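Microtubule-associated serine/threonine-protein kinase 3 (Homo sapiens, PDB 3KHF) probably phosphorylates proteins on serine and threonine, and carries a PDZ domain that probably binds the C-terminal tails of partner proteins. Local coordinates at residues H60-S65 with L79-K84. Sequence-based numbering, arbitrary orientation. Where two conformers were deposited one is given.
Sequences HINGES and LKSGNK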
loop_
_atom_site.group_PDB
_atom_site.type_symbol
_atom_site.label_atom_id
_atom_site.label_comp_id
_atom_site.label_asym_id
_atom_site.label_seq_id
_atom_site.Cartn_x
_atom_site.Cartn_y
_atom_site.Cartn_z
ATOM N N HIS A 60 -0.478 -7.165 -2.782
ATOM C CA HIS A 60 0.715 -7.904 -3.198
ATOM C C HIS A 60 1.846 -6.941 -3.492
ATOM O O HIS A 60 1.623 -5.857 -4.033
ATOM C CB HIS A 60 0.489 -8.795 -4.439
ATOM C CG HIS A 60 -0.604 -9.804 -4.302
ATOM N ND1 HIS A 60 -1.938 -9.469 -4.248
ATOM C CD2 HIS A 60 -0.553 -11.166 -4.262
ATOM C CE1 HIS A 60 -2.659 -10.571 -4.141
ATOM N NE2 HIS A 60 -1.845 -11.610 -4.150
ATOM N N ILE A 61 3.064 -7.353 -3.148
ATOM C CA ILE A 61 4.277 -6.608 -3.442
ATOM C C ILE A 61 5.198 -7.577 -4.198
ATOM O O ILE A 61 5.562 -8.643 -3.671
ATOM C CB ILE A 61 4.962 -6.064 -2.180
ATOM C CG1 ILE A 61 4.055 -5.049 -1.483
ATOM C CG2 ILE A 61 6.308 -5.462 -2.533
ATOM C CD1 ILE A 61 4.618 -4.502 -0.150
ATOM N N ASN A 62 5.553 -7.240 -5.434
ATOM C CA ASN A 62 6.391 -8.095 -6.270
ATOM C C ASN A 62 5.863 -9.521 -6.346
ATOM O O ASN A 62 6.634 -10.483 -6.300
ATOM C CB ASN A 62 7.848 -8.011 -5.798
ATOM C CG ASN A 62 8.406 -6.625 -5.955
ATOM O OD1 ASN A 62 8.032 -5.918 -6.905
ATOM N ND2 ASN A 62 9.267 -6.201 -5.029
ATOM N N GLY A 63 4.542 -9.656 -6.463
ATOM C CA GLY A 63 3.869 -10.941 -6.617
ATOM C C GLY A 63 3.560 -11.693 -5.328
ATOM O O GLY A 63 2.842 -12.699 -5.342
ATOM N N GLU A 64 4.097 -11.207 -4.211
ATOM C CA GLU A 64 3.967 -11.843 -2.900
ATOM C C GLU A 64 2.742 -11.257 -2.192
ATOM O O GLU A 64 2.635 -10.034 -2.038
ATOM C CB GLU A 64 5.237 -11.565 -2.065
ATOM C CG GLU A 64 5.236 -12.108 -0.608
ATOM C CD GLU A 64 6.527 -11.830 0.192
ATOM O OE1 GLU A 64 6.549 -12.148 1.415
ATOM O OE2 GLU A 64 7.525 -11.330 -0.376
ATOM N N SER A 65 1.848 -12.114 -1.708
ATOM C CA SER A 65 0.751 -11.651 -0.861
ATOM C C SER A 65 1.278 -11.002 0.426
ATOM O O SER A 65 2.111 -11.574 1.125
ATOM C CB SER A 65 -0.138 -12.836 -0.484
ATOM O OG SER A 65 -1.245 -12.426 0.276
ATOM N N LEU A 79 11.405 -1.205 1.624
ATOM C CA LEU A 79 12.773 -0.699 1.759
ATOM C C LEU A 79 13.798 -1.491 0.949
ATOM O O LEU A 79 14.722 -0.907 0.405
ATOM C CB LEU A 79 13.198 -0.686 3.234
ATOM C CG LEU A 79 12.604 0.352 4.191
ATOM C CD1 LEU A 79 13.077 0.065 5.626
ATOM C CD2 LEU A 79 12.938 1.782 3.789
ATOM N N LYS A 80 13.626 -2.804 0.853
ATOM C CA LYS A 80 14.595 -3.695 0.197
ATOM C C LYS A 80 14.334 -3.922 -1.288
ATOM O O LYS A 80 15.159 -4.532 -1.974
ATOM C CB LYS A 80 14.647 -5.040 0.920
ATOM C CG LYS A 80 15.124 -4.928 2.357
ATOM N N SER A 81 13.199 -3.447 -1.792
ATOM C CA SER A 81 12.929 -3.475 -3.228
ATOM C C SER A 81 13.867 -2.531 -3.984
ATOM O O SER A 81 14.475 -1.632 -3.396
ATOM C CB SER A 81 11.482 -3.081 -3.481
ATOM O OG SER A 81 10.622 -4.117 -3.066
ATOM N N GLY A 82 14.009 -2.736 -5.285
ATOM C CA GLY A 82 14.884 -1.877 -6.064
ATOM C C GLY A 82 14.190 -0.636 -6.579
ATOM O O GLY A 82 13.149 -0.181 -6.051
ATOM N N ASN A 83 14.762 -0.090 -7.643
ATOM C CA ASN A 83 14.180 1.045 -8.330
ATOM C C ASN A 83 12.778 0.742 -8.869
ATOM O O ASN A 83 11.938 1.641 -8.918
ATOM C CB ASN A 83 15.097 1.526 -9.459
ATOM N N LYS A 84 12.529 -0.523 -9.216
ATOM C CA LYS A 84 11.222 -0.975 -9.706
ATOM C C LYS A 84 10.492 -1.805 -8.646
ATOM O O LYS A 84 11.115 -2.620 -7.973
ATOM C CB LYS A 84 11.402 -1.789 -10.990
ATOM C CG LYS A 84 12.075 -1.009 -12.088
ATOM C CD LYS A 84 12.310 -1.832 -13.344
#
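Asn62 reaches from the tip of a beta hairpin to Ser81, near the C-terminal end of helix 71-80, and this single side-chain pair carries the contact. The bond to CB leads toward 79-84, and CG, anti to the carbonyl carbon (chi1 -63°), carries the amide on in that direction; the side chain also touches Ile85. Together the two side chains span the gap between CA atoms 8.6 Å apart, Asn62 to Ser81. The two ends of the amide then part company. ND2 approaches the serine hydroxyl, with Asn62 ND2 3.2 Å from Ser81 OG and 4.1 Å from Ser81 CB, but the N-H is bent well off the line to the oxygen (122°), so the bond is weak. OD1 accepts a hydrogen bond from the backbone N of Ser86 in strand 84-90, and this stronger bond probably sets which way the amide faces. Ser81 OG is likewise held mainly from its own side, by Leu77 O of the helix. The hairpin closes with a type I' turn from Ile61 to Glu64, with Glu64 N 3.0 Å from Ile61 O. Beside this surface bridge, Ile61 packs between Val74 and Leu78 of helix 71-80 and Ile85 and Leu87 of strand 84-90, which pairs antiparallel with strand 57-61 in the PDZ fold.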